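Local coordinates for putative signal recognition particle protein (Chaetomium thermophilum, PDB 5CK4), which binds GDP and GTP and, as an Arf-like GTPase subunit of the signal recognition particle receptor, probably serves protein translocation at the endoplasmic reticulum membrane, at residues A[19-24]-A[112-117]; A[25-30]-A[165-170]; A[215-220]-A[306-311]; A[220-225]-A[297-302]. One frame throughout, in Å; residues are numbered along the deposited sequence.

The four contacts run across one mixed sheet and along the nucleotide bound at its C-terminal side. Contact 1 pairs strands 21-25 and 112-115; contact 2, with its centre about 12 Å from that of contact 1, pairs the end of strand 21-25 with strand 159-170 and continues into the phosphate-binding loop. Along the chain the segments of these two alternate. Strand 214-219 follows in the sheet, and contact 3 sets helix 306-313 on it, its centre about 11 Å from that of contact 2. Contact 4 is nested inside the loop closed by contact 3 and shares Lys220 with it. Contacts 2, 3 and 4 all touch GDP, held by loops at the ends of strands 21-25, 214-219 and 291-295.

Contact 1 of 4, residues A[19-24]-A[112-117]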
# COMPACT_ATOMS: atom_id res chain seq x y z
N LEU A 19 4.33 9.19 17.27
CA LEU A 19 4.59 9.56 15.89
C LEU A 19 3.50 9.00 14.98
O LEU A 19 2.85 8.02 15.34
CB LEU A 19 5.95 9.02 15.44
CG LEU A 19 7.22 9.71 15.96
CD1 LEU A 19 8.45 8.93 15.52
CD2 LEU A 19 7.30 11.14 15.47
N PRO A 20 3.29 9.62 13.81
CA PRO A 20 2.26 9.10 12.90
C PRO A 20 2.67 7.74 12.31
O PRO A 20 3.85 7.40 12.34
CB PRO A 20 2.18 10.17 11.82
CG PRO A 20 3.50 10.86 11.86
CD PRO A 20 3.92 10.84 13.29
N SER A 21 1.69 7.00 11.79
CA SER A 21 1.90 5.63 11.29
C SER A 21 1.81 5.48 9.77
O SER A 21 1.05 6.17 9.09
CB SER A 21 0.86 4.69 11.92
OG SER A 21 1.29 4.21 13.18
N VAL A 22 2.60 4.55 9.26
CA VAL A 22 2.50 4.12 7.87
C VAL A 22 2.26 2.61 7.86
O VAL A 22 3.09 1.83 8.33
CB VAL A 22 3.78 4.49 7.09
CG1 VAL A 22 3.75 3.94 5.66
CG2 VAL A 22 3.99 6.03 7.10
N LEU A 23 1.10 2.19 7.34
CA LEU A 23 0.82 0.75 7.23
C LEU A 23 1.60 0.10 6.11
O LEU A 23 1.55 0.54 4.95
CB LEU A 23 -0.68 0.48 7.01
CG LEU A 23 -1.60 0.49 8.24
CD1 LEU A 23 -3.05 0.30 7.81
CD2 LEU A 23 -1.19 -0.58 9.25
N LEU A 24 2.31 -0.96 6.44
CA LEU A 24 3.03 -1.74 5.46
C LEU A 24 2.19 -2.98 5.13
O LEU A 24 2.00 -3.85 5.98
CB LEU A 24 4.41 -2.10 6.02
CG LEU A 24 5.32 -2.96 5.12
CD1 LEU A 24 5.54 -2.28 3.79
CD2 LEU A 24 6.65 -3.25 5.82
N LEU A 112 6.27 5.82 12.13
CA LEU A 112 6.33 4.42 12.50
C LEU A 112 5.91 3.58 11.31
O LEU A 112 4.91 3.87 10.67
CB LEU A 112 5.39 4.13 13.68
CG LEU A 112 5.63 4.92 14.97
CD1 LEU A 112 4.55 4.60 15.99
CD2 LEU A 112 7.01 4.62 15.53
N LEU A 113 6.68 2.54 11.03
CA LEU A 113 6.34 1.61 9.97
C LEU A 113 5.66 0.38 10.58
O LEU A 113 6.28 -0.36 11.36
CB LEU A 113 7.59 1.23 9.19
CG LEU A 113 7.41 0.33 7.97
CD1 LEU A 113 6.48 0.98 6.94
CD2 LEU A 113 8.76 -0.02 7.36
N ILE A 114 4.40 0.17 10.23
CA ILE A 114 3.57 -0.87 10.85
C ILE A 114 3.36 -2.09 9.95
O ILE A 114 2.56 -2.06 9.01
CB ILE A 114 2.18 -0.33 11.26
CG1 ILE A 114 2.33 0.98 12.05
CG2 ILE A 114 1.40 -1.39 12.04
CD1 ILE A 114 3.32 0.91 13.20
N ASP A 115 4.09 -3.16 10.25
CA ASP A 115 4.02 -4.41 9.51
C ASP A 115 2.65 -5.05 9.75
O ASP A 115 2.13 -4.99 10.85
CB ASP A 115 5.13 -5.34 10.00
CG ASP A 115 5.32 -6.55 9.11
OD1 ASP A 115 4.79 -6.56 7.98
OD2 ASP A 115 6.02 -7.48 9.55
N THR A 116 2.04 -5.61 8.71
CA THR A 116 0.76 -6.31 8.82
C THR A 116 0.89 -7.69 8.19
O THR A 116 1.75 -7.90 7.33
CB THR A 116 -0.39 -5.55 8.12
OG1 THR A 116 -0.08 -5.40 6.73
CG2 THR A 116 -0.58 -4.18 8.74
N PRO A 117 0.05 -8.65 8.61
CA PRO A 117 0.20 -9.99 8.03
C PRO A 117 -0.25 -10.07 6.57
O PRO A 117 -1.18 -9.38 6.15
CB PRO A 117 -0.67 -10.88 8.93
CG PRO A 117 -1.62 -9.92 9.62
CD PRO A 117 -0.86 -8.64 9.78
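In the central sheet of the GTPase fold, Val22 and Leu24 zip onto Leu112 and Ile114 as two neighbouring parallel strands, with Ser21, Val22, Leu23 and Leu24 in register with Leu112 to Asp115. The amide of Val22 bonds to Leu112 O and that of Leu24 to Ile114 O, while Val22 O takes the amide of Ile114 in a 2.8 Å bond and Pro20 O that of Leu112. Past the end of the second strand Thr116 continues the pairing differently: OG1 reaches Leu24 O at 2.7 Å, and the Thr116 amide adds a weak bond to the same oxygen. With chi1 at 60°, OG1 sits between the backbone N and the carbonyl carbon, leaving the methyl CG2 to lie across Leu23 CD2 at 3.7 Å. Replacing Thr116 by an alanine would probably leave Leu24 O with no more than the weak amide bond from this segment and take the methyl support from Leu23. Beside this methyl, Leu23 CD2 also meets Ile114 CG2 at 3.9 Å, and Ile114 CG1 leans on Ser21 OG, whose polar partner is Ser160. On the other face Leu113 CD1 rests against Leu24 CB at 3.8 Å. Asp115 and Thr116 open a DTPG sequence, the DxxG motif of GTPases, and the Asp115 side chain touches Lys32 of the phosphate-binding loop. Helix 32-40 covers the face of Leu24, Leu113 and Asp115, Leu137 of strand 136-140 lies under Ser21, Leu23 and Ile114, and strand 159-170 flanks strand 21-25 along its other edge.

Contact 2 of 4, residues A[25-30]-A[165-170]. With GDP (guanosine-5'-diphosphate), chain C.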
# COMPACT_ATOMS: atom_id res chain seq x y z
N ILE A 25 1.67 -3.04 3.91
CA ILE A 25 0.68 -4.03 3.49
C ILE A 25 1.22 -4.79 2.28
O ILE A 25 1.93 -4.21 1.47
CB ILE A 25 -0.62 -3.31 3.03
CG1 ILE A 25 -1.26 -2.55 4.19
CG2 ILE A 25 -1.64 -4.28 2.46
CD1 ILE A 25 -2.54 -1.80 3.77
N GLY A 26 0.89 -6.07 2.15
CA GLY A 26 1.23 -6.81 0.94
C GLY A 26 1.17 -8.31 1.14
O GLY A 26 1.09 -8.77 2.28
N PRO A 27 1.22 -9.07 0.04
CA PRO A 27 1.16 -10.53 0.18
C PRO A 27 2.40 -11.06 0.87
O PRO A 27 3.44 -10.40 0.86
CB PRO A 27 1.11 -11.02 -1.27
CG PRO A 27 1.77 -9.93 -2.07
CD PRO A 27 1.44 -8.64 -1.36
N SER A 28 2.30 -12.25 1.45
CA SER A 28 3.46 -12.89 2.05
C SER A 28 4.60 -13.04 1.03
O SER A 28 4.34 -13.26 -0.14
CB SER A 28 3.07 -14.25 2.61
OG SER A 28 2.08 -14.12 3.61
N GLY A 29 5.84 -12.96 1.50
CA GLY A 29 7.00 -13.08 0.63
C GLY A 29 7.39 -11.80 -0.09
O GLY A 29 8.37 -11.76 -0.83
N ALA A 30 6.63 -10.73 0.12
CA ALA A 30 6.90 -9.48 -0.58
C ALA A 30 8.20 -8.86 -0.08
O ALA A 30 8.87 -8.15 -0.84
CB ALA A 30 5.77 -8.51 -0.38
N VAL A 165 0.15 4.58 3.34
CA VAL A 165 0.21 3.14 3.15
C VAL A 165 1.33 2.81 2.19
O VAL A 165 1.46 3.45 1.15
CB VAL A 165 -1.11 2.63 2.53
CG1 VAL A 165 -0.97 1.17 2.03
CG2 VAL A 165 -2.24 2.75 3.53
N ILE A 166 2.17 1.84 2.53
CA ILE A 166 3.05 1.26 1.53
C ILE A 166 2.52 -0.12 1.18
O ILE A 166 2.35 -0.98 2.06
CB ILE A 166 4.49 1.14 2.05
CG1 ILE A 166 5.10 2.52 2.32
CG2 ILE A 166 5.35 0.36 1.04
CD1 ILE A 166 6.49 2.45 3.02
N PHE A 167 2.20 -0.34 -0.10
CA PHE A 167 1.79 -1.67 -0.55
C PHE A 167 2.99 -2.33 -1.24
O PHE A 167 3.36 -1.94 -2.36
CB PHE A 167 0.61 -1.58 -1.51
CG PHE A 167 0.06 -2.93 -1.93
CD1 PHE A 167 0.61 -3.62 -3.01
CD2 PHE A 167 -0.98 -3.52 -1.22
CE1 PHE A 167 0.12 -4.86 -3.38
CE2 PHE A 167 -1.48 -4.76 -1.60
CZ PHE A 167 -0.93 -5.43 -2.67
N LEU A 168 3.58 -3.32 -0.58
CA LEU A 168 4.81 -3.96 -1.08
C LEU A 168 4.47 -5.23 -1.85
O LEU A 168 3.65 -6.02 -1.42
CB LEU A 168 5.72 -4.31 0.08
CG LEU A 168 7.21 -4.64 -0.14
CD1 LEU A 168 8.00 -3.40 -0.55
CD2 LEU A 168 7.79 -5.21 1.14
N LEU A 169 5.13 -5.41 -3.00
CA LEU A 169 4.98 -6.63 -3.79
C LEU A 169 6.35 -7.09 -4.30
O LEU A 169 7.30 -6.30 -4.37
CB LEU A 169 4.00 -6.42 -4.96
CG LEU A 169 4.34 -5.32 -5.99
CD1 LEU A 169 5.30 -5.83 -7.10
CD2 LEU A 169 3.08 -4.75 -6.61
N ASP A 170 6.42 -8.37 -4.67
CA ASP A 170 7.61 -8.97 -5.24
C ASP A 170 7.59 -8.74 -6.76
O ASP A 170 6.82 -9.39 -7.47
CB ASP A 170 7.62 -10.47 -4.90
CG ASP A 170 8.86 -11.19 -5.37
OD1 ASP A 170 9.57 -10.67 -6.26
OD2 ASP A 170 9.13 -12.30 -4.86
PB GDP C . 7.26 -10.99 4.13
O1B GDP C . 7.40 -10.46 5.52
O2B GDP C . 6.49 -9.99 3.28
O3B GDP C . 6.52 -12.31 4.06
O3A GDP C . 8.69 -11.17 3.41
PA GDP C . 10.11 -11.45 4.12
O1A GDP C . 10.62 -10.23 4.81
O2A GDP C . 10.09 -12.67 5.01
O5' GDP C . 10.92 -11.71 2.76
C5' GDP C . 10.60 -12.82 1.95
C4' GDP C . 11.88 -13.26 1.26
O4' GDP C . 12.25 -12.29 0.27
C3' GDP C . 13.06 -13.36 2.22
O3' GDP C . 13.87 -14.45 1.78
C2' GDP C . 13.83 -12.07 2.00
O2' GDP C . 15.22 -12.21 2.25
C1' GDP C . 13.58 -11.83 0.53
N9 GDP C . 13.70 -10.40 0.16
C8 GDP C . 13.15 -9.34 0.78
N7 GDP C . 13.47 -8.19 0.12
C5 GDP C . 14.21 -8.54 -0.95
C6 GDP C . 14.88 -7.83 -2.05
O6 GDP C . 14.79 -6.58 -2.13
N1 GDP C . 15.54 -8.57 -2.96
C2 GDP C . 15.64 -9.92 -2.87
N2 GDP C . 16.34 -10.60 -3.82
N3 GDP C . 15.06 -10.63 -1.88
C4 GDP C . 14.35 -10.00 -0.91
O HOH W 1 7.05 -13.54 -3.46
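Ile25 O is gripped twice from strand 165-170: the amide of Leu168 bonds to it at 2.8 Å, nearly in line with the carbonyl. The second grip is a CA-H...O contact, Phe167 CA lying 3.2 Å from Ile25 O. Together with the bond from Ile25 N to Ile166 O this makes the last parallel rung before the chain leaves the sheet. Ile25 spreads its branches over the neighbouring strand, CD1 on Val165 CG1 and CG2 on Phe167 CD2, the latter pair 3.8 Å apart. Phe167 has CG anti to its backbone N (chi1 -175°), which brings the ring beneath the turn, with Gly26 CA over one face and Pro27 CD near CZ. Leu168 O is buried here without a hydrogen-bond partner; around it stand carbon atoms, Gly26 CA, Pro27 CD and Ala30 CB, the last at 3.4 Å. A CB on Gly26 would clash with that oxygen, so the strand can be approached this closely only by a glycine. The turn from Pro27 to Ala30 is of type II and aims Gly29 N at the beta-phosphate, bonding GDP O3B at 2.7 Å with an angle of 167°. Beyond it, a water links Asp170 OD2, at 2.8 Å, to Gly29 O through a weak bond. Both oxygens are also held by the ammonium group of Lys220, while Asp170 OD1 takes the amides of Ala172 and Ala173, which fix the carboxylate. Gly26, Gly31, Lys32 and Thr33 follow the GxxxxGKT pattern, and this strand-turn-helix passage with backbone amides on phosphate is typical of the P-loop, or Walker A motif.

Contact 3 of 4, residues A[215-220]-A[306-311]; sequences LIAANK and ERWWRW. With GDP (guanosine-5'-diphosphate), chain C.
Strand 215-219 and helix 306-311 lie almost exactly antiparallel, at 177°, with axes 10.2 Å apart at closest approach and the CA atoms of Ala217 and Trp308 nearest each other. The gap is filled by two indoles. Trp308 lies with one face on Ala217, whose methyl CB stands 3.8 Å from the centroid of the five-membered ring in a CH-pi contact. Leu215 divides its branches between the two rings: CD2 crosses to Trp308 CD1 at 3.7 Å, and CD1 sits over the six-membered ring of Trp311, 4.2 Å from its centroid. Leu215 CB reinforces this at Trp311 CZ3. The indole nitrogens turn elsewhere, Trp308 NE1 to Met294 O and Trp311 NE1 to Glu292, so both rings are also pinned to strand 291-295. This is a helix laid on the sheet of a P-loop GTPase, on the side where helix 32-40 also touches Trp308 through Leu35. The strand ends in Asn219, first residue of the NKxD motif. Its CG is anti to the backbone N (chi1 -165°), which brings OD1 to the edge of the Trp308 ring, 3.3 Å from CH2, with amide and ring planes 64° apart. OD1 also takes a weak bond from Lys220 N, and ND2 donates to Ala30 O of the phosphate-binding loop while lying 3.2 Å from GDP N7.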
# COMPACT_ATOMS: atom_id res chain seq x y z
N LEU A 215 1.85 4.26 -1.59
CA LEU A 215 3.04 3.99 -2.38
C LEU A 215 3.00 2.52 -2.73
O LEU A 215 2.99 1.67 -1.84
CB LEU A 215 4.30 4.29 -1.56
CG LEU A 215 5.62 3.95 -2.26
CD1 LEU A 215 5.81 4.80 -3.51
CD2 LEU A 215 6.79 4.15 -1.30
N ILE A 216 2.95 2.22 -4.02
CA ILE A 216 3.09 0.83 -4.44
C ILE A 216 4.58 0.55 -4.66
O ILE A 216 5.18 1.01 -5.63
CB ILE A 216 2.26 0.51 -5.69
CG1 ILE A 216 0.78 0.75 -5.40
CG2 ILE A 216 2.50 -0.95 -6.12
CD1 ILE A 216 -0.12 0.74 -6.60
N ALA A 217 5.16 -0.16 -3.71
CA ALA A 217 6.60 -0.39 -3.69
C ALA A 217 6.94 -1.71 -4.39
O ALA A 217 6.66 -2.80 -3.88
CB ALA A 217 7.11 -0.38 -2.25
N ALA A 218 7.49 -1.59 -5.60
CA ALA A 218 7.82 -2.76 -6.40
C ALA A 218 9.20 -3.26 -6.02
O ALA A 218 10.21 -2.82 -6.59
CB ALA A 218 7.73 -2.41 -7.91
N ASN A 219 9.23 -4.17 -5.04
CA ASN A 219 10.44 -4.65 -4.38
C ASN A 219 11.22 -5.70 -5.20
O ASN A 219 10.70 -6.25 -6.17
CB ASN A 219 10.08 -5.26 -3.01
CG ASN A 219 11.29 -5.45 -2.11
OD1 ASN A 219 12.27 -4.72 -2.22
ND2 ASN A 219 11.21 -6.43 -1.20
N LYS A 220 12.45 -5.97 -4.75
CA LYS A 220 13.35 -6.98 -5.34
C LYS A 220 13.88 -6.59 -6.72
O LYS A 220 14.12 -7.45 -7.56
CB LYS A 220 12.73 -8.41 -5.34
CG LYS A 220 12.01 -8.79 -4.01
CD LYS A 220 11.83 -10.28 -3.82
CE LYS A 220 11.00 -10.57 -2.57
NZ LYS A 220 10.78 -12.06 -2.35
N GLU A 306 15.82 4.10 -0.27
CA GLU A 306 15.77 5.51 0.12
C GLU A 306 14.70 6.34 -0.61
O GLU A 306 14.10 7.24 -0.01
CB GLU A 306 17.15 6.16 -0.00
CG GLU A 306 18.06 5.85 1.17
CD GLU A 306 17.56 6.42 2.49
OE1 GLU A 306 16.83 7.44 2.48
OE2 GLU A 306 17.91 5.86 3.56
N ARG A 307 14.48 6.06 -1.89
CA ARG A 307 13.45 6.79 -2.62
C ARG A 307 12.06 6.53 -2.03
O ARG A 307 11.21 7.43 -2.02
CB ARG A 307 13.45 6.43 -4.11
CG ARG A 307 14.67 6.93 -4.87
CD ARG A 307 14.31 7.23 -6.32
NE ARG A 307 13.28 8.27 -6.42
CZ ARG A 307 12.17 8.17 -7.15
NH1 ARG A 307 11.94 7.07 -7.86
NH2 ARG A 307 11.30 9.16 -7.16
N TRP A 308 11.83 5.31 -1.56
CA TRP A 308 10.57 4.98 -0.89
C TRP A 308 10.42 5.84 0.37
O TRP A 308 9.37 6.43 0.59
CB TRP A 308 10.51 3.51 -0.49
CG TRP A 308 10.36 2.51 -1.59
CD1 TRP A 308 9.84 2.71 -2.83
CD2 TRP A 308 10.73 1.12 -1.54
NE1 TRP A 308 9.87 1.55 -3.56
CE2 TRP A 308 10.42 0.56 -2.78
CE3 TRP A 308 11.33 0.32 -0.56
CZ2 TRP A 308 10.64 -0.79 -3.07
CZ3 TRP A 308 11.56 -1.02 -0.84
CH2 TRP A 308 11.22 -1.56 -2.09
N TRP A 309 11.47 5.90 1.19
CA TRP A 309 11.42 6.67 2.44
C TRP A 309 11.20 8.16 2.18
O TRP A 309 10.54 8.84 2.96
CB TRP A 309 12.70 6.51 3.28
CG TRP A 309 13.11 5.08 3.62
CD1 TRP A 309 14.38 4.59 3.59
CD2 TRP A 309 12.27 3.99 4.04
NE1 TRP A 309 14.38 3.26 3.96
CE2 TRP A 309 13.10 2.87 4.24
CE3 TRP A 309 10.89 3.86 4.26
CZ2 TRP A 309 12.61 1.64 4.65
CZ3 TRP A 309 10.40 2.63 4.67
CH2 TRP A 309 11.26 1.54 4.86
N ARG A 310 11.78 8.66 1.10
CA ARG A 310 11.66 10.07 0.75
C ARG A 310 10.23 10.42 0.34
O ARG A 310 9.68 11.44 0.76
CB ARG A 310 12.61 10.40 -0.40
CG ARG A 310 12.65 11.86 -0.80
CD ARG A 310 13.84 12.13 -1.73
NE ARG A 310 15.12 11.77 -1.10
CZ ARG A 310 15.82 10.67 -1.37
NH1 ARG A 310 15.38 9.80 -2.27
NH2 ARG A 310 16.97 10.44 -0.75
N TRP A 311 9.63 9.55 -0.46
CA TRP A 311 8.26 9.75 -0.95
C TRP A 311 7.28 9.85 0.21
O TRP A 311 6.44 10.76 0.26
CB TRP A 311 7.88 8.61 -1.90
CG TRP A 311 6.61 8.82 -2.68
CD1 TRP A 311 6.50 9.37 -3.93
CD2 TRP A 311 5.28 8.47 -2.27
NE1 TRP A 311 5.18 9.38 -4.32
CE2 TRP A 311 4.41 8.83 -3.31
CE3 TRP A 311 4.75 7.89 -1.12
CZ2 TRP A 311 3.04 8.63 -3.24
CZ3 TRP A 311 3.38 7.69 -1.05
CH2 TRP A 311 2.54 8.06 -2.10
PB GDP C . 7.26 -10.99 4.13
O1B GDP C . 7.40 -10.46 5.52
O2B GDP C . 6.49 -9.99 3.28
O3B GDP C . 6.52 -12.31 4.06
O3A GDP C . 8.69 -11.17 3.41
PA GDP C . 10.11 -11.45 4.12
O1A GDP C . 10.62 -10.23 4.81
O2A GDP C . 10.09 -12.67 5.01
O5' GDP C . 10.92 -11.71 2.76
C5' GDP C . 10.60 -12.82 1.95
C4' GDP C . 11.88 -13.26 1.26
O4' GDP C . 12.25 -12.29 0.27
C3' GDP C . 13.06 -13.36 2.22
O3' GDP C . 13.87 -14.45 1.78
C2' GDP C . 13.83 -12.07 2.00
O2' GDP C . 15.22 -12.21 2.25
C1' GDP C . 13.58 -11.83 0.53
N9 GDP C . 13.70 -10.40 0.16
C8 GDP C . 13.15 -9.34 0.78
N7 GDP C . 13.47 -8.19 0.12
C5 GDP C . 14.21 -8.54 -0.95
C6 GDP C . 14.88 -7.83 -2.05
O6 GDP C . 14.79 -6.58 -2.13
N1 GDP C . 15.54 -8.57 -2.96
C2 GDP C . 15.64 -9.92 -2.87
N2 GDP C . 16.34 -10.60 -3.82
N3 GDP C . 15.06 -10.63 -1.88
C4 GDP C . 14.35 -10.00 -0.91

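Contact 4 of 4, residues A[220-225]-A[297-302]; sequences KQDLFT and NVIGDG. With GDP (guanosine-5'-diphosphate), chain C.
Asp222 can be followed outward from CB, which rests on Asp301 O at 3.3 Å and has Ile299 O on its flank. CG comes equally close to Ile299 O, and then the carboxylate divides between the N-H groups on the rim of the guanine: OD1 accepts GDP N1 at 2.7 Å, almost straight at 173°, and OD2 accepts GDP N2 at 2.9 Å. A chi1 of 55°, with CG between the backbone N and the carbonyl carbon, turns both oxygens to the base. Ile299 O faces this carboxylate acceptor to acceptor and is satisfied instead by Asn297 ND2, which sits above the carbonyl plane at 2.9 Å. Asn297 OD1 in turn holds Gly304 N, so one amide braces the loop that carries the next ligands. From that loop Val298 N bonds GDP O6 at 2.7 Å, and Ile299 N adds a weak bond to the same oxygen. The purine lies between two aliphatic chains: Lys220, extended beyond CG, runs along one face, and Ile299 CG1 and CD1 cover the other. At its tip Lys220 NZ bonds the ribose O4' at 3.0 Å and is shared with Gly29 O and Asp170. With Lys220 replaced by an alanine, that face of the base would probably lose its cover and Asp170 its charged mate. A CB on Gly300 would clash with Asp222 OD2. Lys220 and Asp222 belong to the NKxD motif, and with the backbone amides of the 297-302 loop on O6 they form the guanine-specificity pocket typical of GTPases.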
# COMPACT_ATOMS: atom_id res chain seq x y z
N LYS A 220 12.45 -5.97 -4.75
CA LYS A 220 13.35 -6.98 -5.34
C LYS A 220 13.88 -6.59 -6.72
O LYS A 220 14.12 -7.45 -7.56
CB LYS A 220 12.73 -8.41 -5.34
CG LYS A 220 12.01 -8.79 -4.01
CD LYS A 220 11.83 -10.28 -3.82
CE LYS A 220 11.00 -10.57 -2.57
NZ LYS A 220 10.78 -12.06 -2.35
N GLN A 221 14.08 -5.29 -6.96
CA GLN A 221 14.64 -4.83 -8.23
C GLN A 221 16.12 -5.24 -8.43
O GLN A 221 16.68 -5.03 -9.51
CB GLN A 221 14.48 -3.32 -8.41
CG GLN A 221 13.04 -2.86 -8.55
CD GLN A 221 12.40 -3.29 -9.85
OE1 GLN A 221 13.06 -3.37 -10.88
NE2 GLN A 221 11.10 -3.56 -9.81
N ASP A 222 16.72 -5.83 -7.41
CA ASP A 222 18.07 -6.38 -7.54
C ASP A 222 18.05 -7.63 -8.44
O ASP A 222 19.05 -7.96 -9.06
CB ASP A 222 18.64 -6.74 -6.17
CG ASP A 222 17.73 -7.68 -5.38
OD1 ASP A 222 16.55 -7.32 -5.17
OD2 ASP A 222 18.20 -8.76 -4.96
N LEU A 223 16.91 -8.31 -8.49
CA LEU A 223 16.80 -9.55 -9.26
C LEU A 223 16.70 -9.26 -10.75
O LEU A 223 15.98 -8.35 -11.16
CB LEU A 223 15.58 -10.36 -8.80
CG LEU A 223 15.66 -10.87 -7.36
CD1 LEU A 223 14.36 -11.60 -6.97
CD2 LEU A 223 16.84 -11.80 -7.19
N PHE A 224 17.41 -10.03 -11.56
CA PHE A 224 17.40 -9.80 -13.00
C PHE A 224 16.03 -10.00 -13.64
O PHE A 224 15.75 -9.43 -14.70
CB PHE A 224 18.46 -10.66 -13.70
CG PHE A 224 19.85 -10.13 -13.56
CD1 PHE A 224 20.26 -9.03 -14.29
CD2 PHE A 224 20.74 -10.72 -12.68
CE1 PHE A 224 21.55 -8.53 -14.15
CE2 PHE A 224 22.03 -10.22 -12.54
CZ PHE A 224 22.43 -9.12 -13.28
N THR A 225 15.19 -10.80 -13.00
CA THR A 225 13.85 -11.09 -13.52
C THR A 225 12.78 -10.14 -12.98
O THR A 225 11.60 -10.31 -13.26
CB THR A 225 13.41 -12.52 -13.15
OG1 THR A 225 13.41 -12.67 -11.73
CG2 THR A 225 14.35 -13.54 -13.76
N ASN A 297 14.62 -1.99 -3.71
CA ASN A 297 15.05 -3.28 -3.19
C ASN A 297 15.59 -3.14 -1.77
O ASN A 297 16.15 -2.10 -1.41
CB ASN A 297 16.10 -3.91 -4.13
CG ASN A 297 17.35 -3.06 -4.26
OD1 ASN A 297 17.34 -2.01 -4.89
ND2 ASN A 297 18.45 -3.52 -3.66
N VAL A 298 15.39 -4.17 -0.96
CA VAL A 298 15.82 -4.18 0.43
C VAL A 298 17.21 -4.79 0.57
O VAL A 298 17.99 -4.38 1.44
CB VAL A 298 14.81 -4.95 1.31
CG1 VAL A 298 15.28 -5.03 2.75
CG2 VAL A 298 13.44 -4.30 1.24
N ILE A 299 17.53 -5.76 -0.28
CA ILE A 299 18.85 -6.39 -0.26
C ILE A 299 19.39 -6.45 -1.69
O ILE A 299 18.65 -6.20 -2.63
CB ILE A 299 18.81 -7.81 0.34
CG1 ILE A 299 18.09 -8.77 -0.59
CG2 ILE A 299 18.14 -7.79 1.71
CD1 ILE A 299 18.05 -10.20 -0.07
N GLY A 300 20.68 -6.74 -1.84
CA GLY A 300 21.27 -6.83 -3.17
C GLY A 300 21.63 -5.49 -3.78
O GLY A 300 21.37 -4.45 -3.20
N ASP A 301 22.23 -5.53 -4.97
CA ASP A 301 22.61 -4.30 -5.69
C ASP A 301 21.42 -3.72 -6.46
O ASP A 301 20.76 -4.44 -7.21
CB ASP A 301 23.72 -4.61 -6.68
CG ASP A 301 25.01 -4.99 -6.01
OD1 ASP A 301 25.29 -4.45 -4.92
OD2 ASP A 301 25.74 -5.82 -6.60
N GLY A 302 21.16 -2.43 -6.30
CA GLY A 302 20.04 -1.80 -6.97
C GLY A 302 19.75 -0.41 -6.44
O GLY A 302 20.58 0.17 -5.75
PB GDP C . 7.26 -10.99 4.13
O1B GDP C . 7.40 -10.46 5.52
O2B GDP C . 6.49 -9.99 3.28
O3B GDP C . 6.52 -12.31 4.06
O3A GDP C . 8.69 -11.17 3.41
PA GDP C . 10.11 -11.45 4.12
O1A GDP C . 10.62 -10.23 4.81
O2A GDP C . 10.09 -12.67 5.01
O5' GDP C . 10.92 -11.71 2.76
C5' GDP C . 10.60 -12.82 1.95
C4' GDP C . 11.88 -13.26 1.26
O4' GDP C . 12.25 -12.29 0.27
C3' GDP C . 13.06 -13.36 2.22
O3' GDP C . 13.87 -14.45 1.78
C2' GDP C . 13.83 -12.07 2.00
O2' GDP C . 15.22 -12.21 2.25
C1' GDP C . 13.58 -11.83 0.53
N9 GDP C . 13.70 -10.40 0.16
C8 GDP C . 13.15 -9.34 0.78
N7 GDP C . 13.47 -8.19 0.12
C5 GDP C . 14.21 -8.54 -0.95
C6 GDP C . 14.88 -7.83 -2.05
O6 GDP C . 14.79 -6.58 -2.13
N1 GDP C . 15.54 -8.57 -2.96
C2 GDP C . 15.64 -9.92 -2.87
N2 GDP C . 16.34 -10.60 -3.82
N3 GDP C . 15.06 -10.63 -1.88
C4 GDP C . 14.35 -10.00 -0.91